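Local coordinates for protein (soluble lytic transglycosylase SLT70) (Escherichia coli, PDB 1QSA) that cleaves the glycosidic bonds between N-acetylmuramic acid and N-acetylglucosamine in peptidoglycan, leaving a 1,6-anhydro bond on the muramic acid residue, at residues P54-T57 and V58-V62. Numbering follows the deposited sequence. Where two conformers were deposited one is given.
Sequences PAVT and VTNFV. With SO4 (sulfate ion), chain I.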
loop_
_atom_site.group_PDB
_atom_site.type_symbol
_atom_site.label_atom_id
_atom_site.label_comp_id
_atom_site.label_asym_id
_atom_site.label_seq_id
_atom_site.Cartn_x
_atom_site.Cartn_y
_atom_site.Cartn_z
ATOM N N PRO A 54 -22.264 29.685 -10.627
ATOM C CA PRO A 54 -22.734 30.282 -9.375
ATOM C C PRO A 54 -22.837 29.139 -8.349
ATOM O O PRO A 54 -23.120 27.993 -8.714
ATOM C CB PRO A 54 -24.112 30.846 -9.746
ATOM C CG PRO A 54 -24.556 29.997 -10.896
ATOM C CD PRO A 54 -23.289 29.772 -11.687
ATOM N N ALA A 55 -22.606 29.446 -7.078
ATOM C CA ALA A 55 -22.645 28.438 -6.030
ATOM C C ALA A 55 -23.950 27.641 -5.987
ATOM O O ALA A 55 -23.944 26.451 -5.686
ATOM C CB ALA A 55 -22.366 29.082 -4.664
ATOM N N VAL A 56 -25.070 28.293 -6.290
ATOM C CA VAL A 56 -26.364 27.624 -6.255
ATOM C C VAL A 56 -26.435 26.426 -7.214
ATOM O O VAL A 56 -27.015 25.394 -6.878
ATOM C CB VAL A 56 -27.509 28.627 -6.509
ATOM C CG1 VAL A 56 -27.567 29.004 -7.998
ATOM C CG2 VAL A 56 -28.848 28.072 -5.947
ATOM N N THR A 57 -25.796 26.540 -8.371
ATOM C CA THR A 57 -25.796 25.449 -9.338
ATOM C C THR A 57 -25.046 24.251 -8.762
ATOM O O THR A 57 -25.498 23.106 -8.858
ATOM C CB THR A 57 -25.147 25.896 -10.664
ATOM O OG1 THR A 57 -25.954 26.915 -11.258
ATOM C CG2 THR A 57 -25.006 24.727 -11.634
ATOM N N VAL A 58 -23.920 24.530 -8.115
ATOM C CA VAL A 58 -23.100 23.472 -7.530
ATOM C C VAL A 58 -23.805 22.822 -6.349
ATOM O O VAL A 58 -23.852 21.595 -6.238
ATOM C CB VAL A 58 -21.703 24.011 -7.121
ATOM C CG1 VAL A 58 -20.845 22.883 -6.539
ATOM C CG2 VAL A 58 -21.008 24.613 -8.353
ATOM N N THR A 59 -24.339 23.652 -5.456
ATOM C CA THR A 59 -25.082 23.175 -4.294
ATOM C C THR A 59 -26.243 22.269 -4.733
ATOM O O THR A 59 -26.441 21.198 -4.160
ATOM C CB THR A 59 -25.639 24.372 -3.488
ATOM O OG1 THR A 59 -24.539 25.110 -2.946
ATOM C CG2 THR A 59 -26.551 23.911 -2.349
ATOM N N ASN A 60 -26.998 22.700 -5.741
ATOM C CA ASN A 60 -28.136 21.911 -6.227
ATOM C C ASN A 60 -27.688 20.553 -6.757
ATOM O O ASN A 60 -28.307 19.531 -6.452
ATOM C CB ASN A 60 -28.928 22.669 -7.296
ATOM C CG ASN A 60 -29.724 23.833 -6.719
ATOM O OD1 ASN A 60 -29.891 23.946 -5.499
ATOM N ND2 ASN A 60 -30.212 24.706 -7.593
ATOM N N PHE A 61 -26.572 20.535 -7.483
ATOM C CA PHE A 61 -26.058 19.285 -8.031
ATOM C C PHE A 61 -25.588 18.332 -6.929
ATOM O O PHE A 61 -25.888 17.138 -6.947
ATOM C CB PHE A 61 -24.917 19.547 -9.025
ATOM C CG PHE A 61 -24.346 18.293 -9.620
ATOM C CD1 PHE A 61 -25.061 17.579 -10.582
ATOM C CD2 PHE A 61 -23.106 17.796 -9.199
ATOM C CE1 PHE A 61 -24.554 16.392 -11.114
ATOM C CE2 PHE A 61 -22.599 16.612 -9.725
ATOM C CZ PHE A 61 -23.331 15.912 -10.689
ATOM N N VAL A 62 -24.854 18.865 -5.964
ATOM C CA VAL A 62 -24.353 18.053 -4.869
ATOM C C VAL A 62 -25.514 17.476 -4.041
ATOM O O VAL A 62 -25.522 16.284 -3.728
ATOM C CB VAL A 62 -23.393 18.878 -3.984
ATOM C CG1 VAL A 62 -22.981 18.093 -2.746
ATOM C CG2 VAL A 62 -22.180 19.291 -4.795
HETATM S S SO4 I . -21.680 33.042 -7.042
HETATM O O1 SO4 I . -21.151 31.778 -6.499
HETATM O O2 SO4 I . -21.125 34.177 -6.283
HETATM O O3 SO4 I . -21.283 33.169 -8.458
HETATM O O4 SO4 I . -23.149 33.050 -6.936
#
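Thr59 N donates to Ala55 O at 2.8 Å in the first full i to i+4 bond of helix 55-64, a helix of the alpha-superhelix, with Pro54 at its N-cap. That bond is nearly straight, 175° at the hydrogen. The same carbonyl oxygen has the hydroxyl of Thr59 close by, OG1 lying 3.1 Å from Ala55 O; a chi1 of -66° sets OG1 beside its own backbone N and folds it back over the preceding turn. One residue on, Asn60 N reaches Val56 O at 2.9 Å, and Phe61 N then bonds to Thr57 O at 3.1 Å; both donors stand tilted from the carbonyl plane. On the solvent side Val56 and Asn60 run alongside each other, Val56 CG2 4.0 Å from Asn60 ND2. Val58 and Phe61 are buried instead: Val58 packs on Phe78 and Phe94, while the ring of Phe61 is wedged between helices 38-48 and 69-84, against Tyr43, Ile46 and Leu74. At the N-terminus, where the helix dipole would be expected to attract an anion, a sulfate, probably from the crystallisation liquor, sits just beyond the N-terminal end of the helix: its O1 accepts a hydrogen bond from the backbone N-H of Ala55, N to O1 2.8 Å.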